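Local structure of putative phosphoglycolate phosphatase (Lactobacillus delbrueckii, 2HI0) at residues P99-H104 with S133-E138; L116-N121 with K232-I237; R164-D169 with A198-M203. The protein is probably a phosphoglycolate phosphatase of the haloacid dehalogenase-like family, hydrolysing the phosphate ester of 2-phosphoglycolate. All coordinates share one frame; numbering follows the deposited sequence.

In the fold
Interaction 1 lies near the sodium site of Asp-10, Asp-12 and Asp-190; interaction 3 reaches it through Lys-165, which bonds to Asp-10. The side chain of Lys-135 is about 8 Å from the sodium ion and that of Pro-166 about 12 Å. The centres of interactions 1 and 3 are about 21 Å apart, yet the contacts touch: Asn-134 OD1 is 2.9 Å from Lys-165 N, a probable hydrogen bond between two probable active-site loops. Interaction 2 stands apart, its centre about 26 Å from that of interaction 1 and 23 Å from that of interaction 3. It pairs two helices on the parallel sheet, and along the chain interaction 3 is nested between its segments.

Interaction 1 of 3, residues P99-H104 with S133-E138; sequences PYYADH and SNKPNE
The ring of Tyr-101 turns its hydroxyl end to Lys-135, whose NZ approaches obliquely and lies 3.6 Å from Tyr-101 CZ. The two side chains cross at about a right angle. Two further rings of 99-104 pair with each other: His-104 lies over one face of Tyr-100, with His-104 ND1 3.4 Å above the centre of that ring. At the edge of the imidazole, His-104 ND1 donates in the ring plane to Tyr-100 O (2.7 Å), which fixes the rotation of the histidine.

One hydrogen bond spans the contact, from Lys-135 NZ to Tyr-101 OH at 2.7 Å. The lysine runs straight out to CD, then bends at chi3 (-59°) and chi4 (-57°), and this brings NZ round to the phenol. Nearby, Ala-102 CB packs against Glu-138 CG at 4.2 Å. At the other end of 133-138, Ser-133 OG accepts from Lys-135 N (3.0 Å), an ST turn that shapes the loop after strand 128-133. Pro-136 sits at the N-cap position of helix 137-147.

Ser-133 sits where HAD motif II is expected. Helix 87-103 is consistent with part of the helical cap of this family. Lys-135 NZ also forms a salt bridge with the metal ligand Asp-12. The amino group thus has two oxygen partners, and through it the tyrosine of helix 87-103 is tied to the metal site.

Interaction 2 of 3, residues L116-N121 with K232-I237; sequences LDLMKN and KLEEAI. With EDO (1,2-ethanediol), chain K.
Glu-234 reaches across to Leu-118 and Asn-121 with an extended side chain. Its CB rests on a methyl group, Leu-118 CD1, at 3.5 Å. CG stays over the same methyl at 4.1 Å, as the two side chains slide past each other in opposite directions. With CG anti to the backbone N, the chain carries its carboxylate beyond the leucine to Asn-121. There Glu-234 OE1 accepts from Asn-121 ND2 at 2.8 Å. The bond is nearly straight, 171° at the hydrogen. It meets the syn side of OE1, close to the carboxylate plane, and lies in the plane of the amide, although the two flat groups are turned 70° apart. The other oxygen, Glu-234 OE2, lies against Asn-121 CB at 3.6 Å.

Helices 115-124 and 230-238 both pack on the parallel sheet of the Rossmann-like HAD core. The short segments run in roughly the same direction, 26° apart, with axes 10.3 Å from each other at closest approach. Leu-118 and Ile-237 both touch Phe-9 of strand 6-9, and Leu-233 lies on Ile-206 and Val-227.

On this inner side Leu-118 CD2 meets Leu-233 CD2 at 3.5 Å, the two side chains crossing at about a right angle. At the polar end, Glu-234 OE1 has a second donor. A 1,2-ethanediol molecule, probably from the crystallisation liquor, gives it a hydrogen bond from O2 at 2.6 Å.

Interaction 3 of 3, residues R164-D169 with A198-M203; sequences RKPAPD and ARNSEM
The loop of Pro-166 and Pro-168, which is consistent with HAD motif III, packs against Asn-200 and Ser-201 at the end of helix 192-200. The direct bond is made by Asn-200, whose ND2 donates to Pro-166 O at 2.9 Å. It is nearly straight, 171° at the hydrogen. The acceptor lies in the amide plane of Asn-200, but the donor stands above the carbonyl plane, 50° out of it, and so off the lone pairs. Asn-200 CG is anti to its own carbonyl carbon (chi1 -60°), which turns the amide toward the proline loop. Its ND2 also lies 3.8 Å from Pro-166 CB.

Two residues further on, Pro-168 CB touches Asn-200 O at 3.8 Å and Ser-201 OG at 4.0 Å. A water bridges Pro-168 and Ser-201. It donates to Pro-168 O (2.9 Å) and to Ser-201 OG (2.8 Å). The serine hydroxyl is also hydrogen-bonded to Thr-197 O, one turn back in the helix.

The helix closes in a Schellman motif. Met-203 N bonds to Ala-198 O at 3.0 Å, Glu-202 N bonds to Arg-199 O, and Glu-202 takes a positive phi as the C-prime residue. In 164-169, a cis peptide bond joins Lys-165 to Pro-166. Lys-165 NZ forms salt bridges with Asp-10, a sodium ligand, and Asp-194. Such a lysine, held between aspartates of the first and fourth motifs, is characteristic of the HAD active site.

Interaction 1 of 3, residues P99-H104 with S133-E138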
loop_
_atom_site.group_PDB
_atom_site.type_symbol
_atom_site.label_atom_id
_atom_site.label_comp_id
_atom_site.label_asym_id
_atom_site.label_seq_id
_atom_site.Cartn_x
_atom_site.Cartn_y
_atom_site.Cartn_z
ATOM N N PRO A 99 1.449 15.810 -7.428
ATOM C CA PRO A 99 1.128 15.924 -8.855
ATOM C C PRO A 99 2.164 15.269 -9.770
ATOM O O PRO A 99 1.804 14.616 -10.778
ATOM C CB PRO A 99 1.083 17.428 -9.100
ATOM C CG PRO A 99 1.811 18.023 -7.963
ATOM C CD PRO A 99 1.694 17.122 -6.796
ATOM N N TYR A 100 3.434 15.368 -9.379
ATOM C CA TYR A 100 4.465 14.730 -10.212
ATOM C C TYR A 100 4.251 13.232 -10.289
ATOM O O TYR A 100 4.217 12.640 -11.369
ATOM C CB TYR A 100 5.847 15.041 -9.707
ATOM C CG TYR A 100 6.893 14.512 -10.656
ATOM C CD1 TYR A 100 7.330 15.305 -11.722
ATOM C CD2 TYR A 100 7.415 13.210 -10.523
ATOM C CE1 TYR A 100 8.304 14.819 -12.613
ATOM C CE2 TYR A 100 8.368 12.724 -11.394
ATOM C CZ TYR A 100 8.807 13.526 -12.442
ATOM O OH TYR A 100 9.773 13.022 -13.315
ATOM N N TYR A 101 4.103 12.614 -9.120
ATOM C CA TYR A 101 3.836 11.184 -9.067
ATOM C C TYR A 101 2.568 10.784 -9.869
ATOM O O TYR A 101 2.611 9.831 -10.677
ATOM C CB TYR A 101 3.777 10.692 -7.619
ATOM C CG TYR A 101 3.493 9.209 -7.609
ATOM C CD1 TYR A 101 4.415 8.306 -8.093
ATOM C CD2 TYR A 101 2.317 8.724 -7.127
ATOM C CE1 TYR A 101 4.157 6.953 -8.097
ATOM C CE2 TYR A 101 2.045 7.384 -7.128
ATOM C CZ TYR A 101 2.960 6.488 -7.617
ATOM O OH TYR A 101 2.653 5.141 -7.634
ATOM N N ALA A 102 1.458 11.472 -9.631
ATOM C CA ALA A 102 0.240 11.238 -10.378
ATOM C C ALA A 102 0.452 11.214 -11.908
ATOM O O ALA A 102 -0.123 10.387 -12.614
ATOM C CB ALA A 102 -0.865 12.290 -9.993
ATOM N N ASP A 103 1.273 12.129 -12.405
ATOM C CA ASP A 103 1.561 12.220 -13.838
ATOM C C ASP A 103 2.683 11.282 -14.309
ATOM O O ASP A 103 2.965 11.204 -15.514
ATOM C CB ASP A 103 1.988 13.655 -14.175
ATOM C CG ASP A 103 0.874 14.667 -13.946
ATOM O OD1 ASP A 103 -0.319 14.263 -13.977
ATOM O OD2 ASP A 103 1.195 15.854 -13.713
ATOM N N HIS A 104 3.352 10.620 -13.371
ATOM C CA HIS A 104 4.457 9.732 -13.714
ATOM C C HIS A 104 4.364 8.370 -13.019
ATOM O O HIS A 104 5.392 7.802 -12.644
ATOM C CB HIS A 104 5.786 10.404 -13.368
ATOM C CG HIS A 104 6.024 11.672 -14.130
ATOM N ND1 HIS A 104 5.508 12.908 -13.769
ATOM C CD2 HIS A 104 6.786 11.892 -15.229
ATOM C CE1 HIS A 104 5.934 13.822 -14.622
ATOM N NE2 HIS A 104 6.682 13.227 -15.533
ATOM N N SER A 133 -6.095 1.286 -0.667
ATOM C CA SER A 133 -4.654 1.634 -0.659
ATOM C C SER A 133 -4.434 3.019 -0.010
ATOM O O SER A 133 -5.257 3.928 -0.155
ATOM C CB SER A 133 -4.188 1.657 -2.112
ATOM O OG SER A 133 -2.890 2.182 -2.282
ATOM N N ASN A 134 -3.274 3.188 0.621
ATOM C CA ASN A 134 -2.837 4.503 1.139
ATOM C C ASN A 134 -2.162 5.359 0.073
ATOM O O ASN A 134 -1.840 6.511 0.352
ATOM C CB ASN A 134 -1.860 4.375 2.356
ATOM C CG ASN A 134 -2.609 4.222 3.698
ATOM O OD1 ASN A 134 -3.822 4.480 3.765
ATOM N ND2 ASN A 134 -1.895 3.781 4.730
ATOM N N LYS A 135 -2.062 4.843 -1.152
ATOM C CA LYS A 135 -1.650 5.671 -2.304
ATOM C C LYS A 135 -2.712 6.743 -2.556
ATOM O O LYS A 135 -3.913 6.461 -2.430
ATOM C CB LYS A 135 -1.472 4.805 -3.540
ATOM C CG LYS A 135 -1.057 5.589 -4.782
ATOM C CD LYS A 135 -0.887 4.659 -6.021
ATOM C CE LYS A 135 0.143 3.549 -5.850
ATOM N NZ LYS A 135 1.510 4.041 -5.490
ATOM N N PRO A 136 -2.313 7.976 -2.845
ATOM C CA PRO A 136 -3.380 8.933 -3.107
ATOM C C PRO A 136 -4.390 8.448 -4.137
ATOM O O PRO A 136 -4.024 7.832 -5.165
ATOM C CB PRO A 136 -2.629 10.175 -3.639
ATOM C CG PRO A 136 -1.278 10.042 -3.005
ATOM C CD PRO A 136 -0.977 8.577 -3.024
ATOM N N ASN A 137 -5.664 8.708 -3.857
ATOM C CA ASN A 137 -6.742 8.209 -4.697
ATOM C C ASN A 137 -6.611 8.539 -6.196
ATOM O O ASN A 137 -6.947 7.732 -7.014
ATOM C CB ASN A 137 -8.083 8.723 -4.194
ATOM C CG ASN A 137 -9.268 8.039 -4.867
ATOM O OD1 ASN A 137 -9.405 6.828 -4.843
ATOM N ND2 ASN A 137 -10.148 8.827 -5.455
ATOM N N GLU A 138 -6.160 9.737 -6.540
ATOM C CA GLU A 138 -6.054 10.133 -7.940
ATOM C C GLU A 138 -5.146 9.165 -8.710
ATOM O O GLU A 138 -5.462 8.761 -9.842
ATOM C CB GLU A 138 -5.546 11.566 -8.017
ATOM C CG GLU A 138 -4.147 11.794 -7.419
ATOM C CD GLU A 138 -4.126 12.216 -5.928
ATOM O OE1 GLU A 138 -5.188 12.089 -5.188
ATOM O OE2 GLU A 138 -3.002 12.681 -5.532
#

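Interaction 2 of 3, residues L116-N121 with K232-I237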
loop_
_atom_site.group_PDB
_atom_site.type_symbol
_atom_site.label_atom_id
_atom_site.label_comp_id
_atom_site.label_asym_id
_atom_site.label_seq_id
_atom_site.Cartn_x
_atom_site.Cartn_y
_atom_site.Cartn_z
ATOM N N LEU A 116 -2.389 -10.532 -12.924
ATOM C CA LEU A 116 -3.478 -10.512 -13.932
ATOM C C LEU A 116 -4.215 -11.874 -14.009
ATOM O O LEU A 116 -5.464 -11.924 -14.026
ATOM C CB LEU A 116 -2.950 -10.049 -15.294
ATOM C CG LEU A 116 -2.507 -8.587 -15.361
ATOM C CD1 LEU A 116 -1.906 -8.223 -16.718
ATOM C CD2 LEU A 116 -3.671 -7.639 -15.009
ATOM N N ASP A 117 -3.463 -12.968 -14.000
ATOM C CA ASP A 117 -4.068 -14.287 -13.993
ATOM C C ASP A 117 -4.869 -14.521 -12.695
ATOM O O ASP A 117 -5.950 -15.073 -12.723
ATOM C CB ASP A 117 -3.022 -15.418 -14.109
ATOM C CG ASP A 117 -2.335 -15.530 -15.507
ATOM O OD1 ASP A 117 -2.800 -14.963 -16.509
ATOM O OD2 ASP A 117 -1.291 -16.221 -15.574
ATOM N N LEU A 118 -4.311 -14.118 -11.568
ATOM C CA LEU A 118 -5.010 -14.239 -10.290
ATOM C C LEU A 118 -6.369 -13.585 -10.323
ATOM O O LEU A 118 -7.365 -14.163 -9.890
ATOM C CB LEU A 118 -4.144 -13.634 -9.165
ATOM C CG LEU A 118 -4.717 -13.488 -7.733
ATOM C CD1 LEU A 118 -4.980 -14.813 -7.069
ATOM C CD2 LEU A 118 -3.776 -12.584 -6.859
HETATM N N MSE A 119 -6.408 -12.352 -10.803
HETATM C CA MSE A 119 -7.684 -11.595 -10.847
HETATM C C MSE A 119 -8.737 -12.247 -11.754
HETATM O O MSE A 119 -9.921 -12.369 -11.396
HETATM C CB MSE A 119 -7.469 -10.107 -11.203
HETATM C CG MSE A 119 -6.534 -9.367 -10.209
HETATM SE SE MSE A 119 -6.942 -9.609 -8.311
HETATM C CE MSE A 119 -5.408 -8.677 -7.555
ATOM N N LYS A 120 -8.293 -12.696 -12.911
ATOM C CA LYS A 120 -9.161 -13.409 -13.843
ATOM C C LYS A 120 -9.731 -14.656 -13.185
ATOM O O LYS A 120 -10.938 -14.943 -13.304
ATOM C CB LYS A 120 -8.343 -13.762 -15.094
ATOM C CG LYS A 120 -9.078 -14.528 -16.174
ATOM C CD LYS A 120 -8.213 -14.637 -17.451
ATOM N N ASN A 121 -8.852 -15.413 -12.510
ATOM C CA ASN A 121 -9.231 -16.687 -11.937
ATOM C C ASN A 121 -10.178 -16.472 -10.775
ATOM O O ASN A 121 -11.162 -17.209 -10.612
ATOM C CB ASN A 121 -8.007 -17.460 -11.444
ATOM C CG ASN A 121 -7.116 -17.982 -12.581
ATOM O OD1 ASN A 121 -7.493 -17.951 -13.761
ATOM N ND2 ASN A 121 -5.907 -18.425 -12.221
ATOM N N LYS A 232 0.003 -19.365 -5.094
ATOM C CA LYS A 232 -0.192 -19.649 -3.670
ATOM C C LYS A 232 -1.181 -18.685 -3.016
ATOM O O LYS A 232 -1.980 -19.072 -2.187
ATOM C CB LYS A 232 1.137 -19.691 -2.925
ATOM C CG LYS A 232 2.026 -20.909 -3.289
ATOM C CD LYS A 232 1.183 -22.188 -3.632
ATOM C CE LYS A 232 1.995 -23.303 -4.326
ATOM N NZ LYS A 232 1.213 -23.994 -5.424
ATOM N N LEU A 233 -1.160 -17.452 -3.458
ATOM C CA LEU A 233 -2.109 -16.446 -3.002
ATOM C C LEU A 233 -3.511 -16.832 -3.438
ATOM O O LEU A 233 -4.445 -16.765 -2.608
ATOM C CB LEU A 233 -1.721 -15.046 -3.518
ATOM C CG LEU A 233 -2.692 -13.907 -3.254
ATOM C CD1 LEU A 233 -3.018 -13.833 -1.757
ATOM C CD2 LEU A 233 -2.120 -12.588 -3.765
ATOM N N GLU A 234 -3.669 -17.291 -4.695
ATOM C CA GLU A 234 -4.980 -17.805 -5.149
ATOM C C GLU A 234 -5.470 -18.965 -4.243
ATOM O O GLU A 234 -6.627 -19.010 -3.784
ATOM C CB GLU A 234 -4.885 -18.308 -6.606
ATOM C CG GLU A 234 -6.234 -18.717 -7.205
ATOM C CD GLU A 234 -6.189 -19.081 -8.680
ATOM O OE1 GLU A 234 -5.449 -18.438 -9.467
ATOM O OE2 GLU A 234 -6.947 -19.991 -9.057
ATOM N N GLU A 235 -4.585 -19.907 -3.976
ATOM C CA GLU A 235 -4.932 -21.031 -3.111
ATOM C C GLU A 235 -5.340 -20.579 -1.704
ATOM O O GLU A 235 -6.292 -21.111 -1.122
ATOM C CB GLU A 235 -3.780 -22.036 -3.073
ATOM C CG GLU A 235 -3.514 -22.658 -4.438
ATOM C CD GLU A 235 -2.277 -23.531 -4.469
ATOM O OE1 GLU A 235 -1.754 -23.860 -3.377
ATOM O OE2 GLU A 235 -1.843 -23.885 -5.588
ATOM N N ALA A 236 -4.649 -19.559 -1.180
ATOM C CA ALA A 236 -4.955 -19.005 0.148
ATOM C C ALA A 236 -6.334 -18.360 0.152
ATOM O O ALA A 236 -7.117 -18.515 1.123
ATOM C CB ALA A 236 -3.916 -18.009 0.573
ATOM N N ILE A 237 -6.664 -17.656 -0.924
ATOM C CA ILE A 237 -7.949 -16.959 -0.984
ATOM C C ILE A 237 -9.078 -17.989 -1.137
ATOM O O ILE A 237 -10.149 -17.805 -0.561
ATOM C CB ILE A 237 -7.980 -15.872 -2.103
ATOM C CG1 ILE A 237 -7.047 -14.711 -1.761
ATOM C CG2 ILE A 237 -9.427 -15.362 -2.336
ATOM C CD1 ILE A 237 -6.669 -13.831 -2.924
HETATM C C1 EDO K . -1.221 -16.999 -11.080
HETATM O O1 EDO K . -1.044 -17.896 -12.184
HETATM C C2 EDO K . -2.659 -17.117 -10.591
HETATM O O2 EDO K . -2.889 -18.376 -9.951
#

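Interaction 3 of 3, residues R164-D169 with A198-M203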
loop_
_atom_site.group_PDB
_atom_site.type_symbol
_atom_site.label_atom_id
_atom_site.label_comp_id
_atom_site.label_asym_id
_atom_site.label_seq_id
_atom_site.Cartn_x
_atom_site.Cartn_y
_atom_site.Cartn_z
ATOM N N ARG A 164 -6.614 7.496 6.778
ATOM C CA ARG A 164 -5.842 6.507 6.089
ATOM C C ARG A 164 -5.863 5.182 6.831
ATOM O O ARG A 164 -6.238 5.121 7.990
ATOM C CB ARG A 164 -4.417 7.024 5.917
ATOM C CG ARG A 164 -3.696 7.191 7.278
ATOM C CD ARG A 164 -2.199 7.400 7.035
ATOM N NE ARG A 164 -1.466 7.700 8.275
ATOM C CZ ARG A 164 -0.951 6.802 9.105
ATOM N NH1 ARG A 164 -1.094 5.496 8.915
ATOM N NH2 ARG A 164 -0.276 7.228 10.161
ATOM N N LYS A 165 -5.435 4.144 6.142
ATOM C CA LYS A 165 -5.190 2.843 6.772
ATOM C C LYS A 165 -4.064 3.122 7.795
ATOM O O LYS A 165 -3.117 3.906 7.505
ATOM C CB LYS A 165 -4.710 1.796 5.748
ATOM C CG LYS A 165 -5.682 1.357 4.640
ATOM C CD LYS A 165 -4.913 0.872 3.389
ATOM C CE LYS A 165 -4.064 -0.338 3.715
ATOM N NZ LYS A 165 -3.175 -0.736 2.576
ATOM N N PRO A 166 -4.091 2.448 8.946
ATOM C CA PRO A 166 -4.944 1.328 9.335
ATOM C C PRO A 166 -6.252 1.650 10.042
ATOM O O PRO A 166 -6.859 0.701 10.547
ATOM C CB PRO A 166 -4.013 0.520 10.241
ATOM C CG PRO A 166 -3.206 1.546 10.967
ATOM C CD PRO A 166 -3.031 2.689 9.968
ATOM N N ALA A 167 -6.731 2.915 10.000
ATOM C CA ALA A 167 -8.105 3.186 10.453
ATOM C C ALA A 167 -9.033 2.352 9.592
ATOM O O ALA A 167 -8.700 2.076 8.419
ATOM C CB ALA A 167 -8.477 4.674 10.332
ATOM N N PRO A 168 -10.184 1.938 10.151
ATOM C CA PRO A 168 -11.065 1.081 9.344
ATOM C C PRO A 168 -11.882 1.795 8.261
ATOM O O PRO A 168 -12.559 1.111 7.479
ATOM C CB PRO A 168 -12.024 0.498 10.381
ATOM C CG PRO A 168 -12.015 1.458 11.486
ATOM C CD PRO A 168 -10.651 2.070 11.529
ATOM N N ASP A 169 -11.850 3.124 8.213
ATOM C CA ASP A 169 -12.830 3.840 7.448
ATOM C C ASP A 169 -12.870 3.445 5.959
ATOM O O ASP A 169 -13.934 3.268 5.356
ATOM C CB ASP A 169 -12.583 5.347 7.546
ATOM C CG ASP A 169 -12.572 5.883 8.978
ATOM O OD1 ASP A 169 -11.902 5.296 9.840
ATOM O OD2 ASP A 169 -13.192 6.927 9.233
ATOM N N ALA A 198 -6.537 -5.076 8.568
ATOM C CA ALA A 198 -7.391 -6.300 8.646
ATOM C C ALA A 198 -7.979 -6.494 10.042
ATOM O O ALA A 198 -9.183 -6.656 10.200
ATOM C CB ALA A 198 -6.621 -7.534 8.205
ATOM N N ARG A 199 -7.112 -6.449 11.052
ATOM C CA ARG A 199 -7.587 -6.640 12.439
ATOM C C ARG A 199 -8.585 -5.567 12.849
ATOM O O ARG A 199 -9.589 -5.857 13.488
ATOM C CB ARG A 199 -6.421 -6.653 13.419
ATOM C CG ARG A 199 -6.882 -6.985 14.873
ATOM C CD ARG A 199 -6.043 -8.053 15.448
ATOM N NE ARG A 199 -6.538 -8.553 16.727
ATOM C CZ ARG A 199 -6.099 -9.687 17.270
ATOM N NH1 ARG A 199 -5.214 -10.427 16.606
ATOM N NH2 ARG A 199 -6.542 -10.108 18.459
ATOM N N ASN A 200 -8.293 -4.319 12.466
ATOM C CA ASN A 200 -9.159 -3.174 12.756
ATOM C C ASN A 200 -10.499 -3.223 12.008
ATOM O O ASN A 200 -11.501 -2.637 12.448
ATOM C CB ASN A 200 -8.434 -1.801 12.529
ATOM C CG ASN A 200 -7.192 -1.628 13.405
ATOM O OD1 ASN A 200 -7.019 -2.351 14.387
ATOM N ND2 ASN A 200 -6.294 -0.702 13.021
ATOM N N SER A 201 -10.535 -4.025 10.939
ATOM C CA SER A 201 -11.735 -4.204 10.128
ATOM C C SER A 201 -12.404 -5.557 10.370
ATOM O O SER A 201 -13.317 -5.912 9.647
ATOM C CB SER A 201 -11.393 -4.072 8.653
ATOM O OG SER A 201 -10.831 -2.785 8.357
ATOM N N GLU A 202 -11.957 -6.274 11.390
ATOM C CA GLU A 202 -12.560 -7.517 11.830
ATOM C C GLU A 202 -12.585 -8.561 10.679
ATOM O O GLU A 202 -13.574 -9.277 10.475
ATOM C CB GLU A 202 -13.951 -7.281 12.436
ATOM C CG GLU A 202 -13.988 -6.251 13.612
ATOM C CD GLU A 202 -13.216 -6.651 14.898
ATOM O OE1 GLU A 202 -12.885 -7.843 15.111
ATOM O OE2 GLU A 202 -12.954 -5.742 15.716
HETATM N N MSE A 203 -11.471 -8.627 9.950
HETATM C CA MSE A 203 -11.328 -9.616 8.874
HETATM C C MSE A 203 -9.937 -10.263 8.859
HETATM O O MSE A 203 -8.971 -9.766 9.452
HETATM C CB MSE A 203 -11.646 -8.981 7.544
HETATM C CG MSE A 203 -10.650 -7.964 7.139
HETATM SE SE MSE A 203 -11.144 -7.181 5.407
HETATM C CE MSE A 203 -12.798 -6.404 5.802
HETATM O O HOH W 1 -13.413 -1.634 8.065
#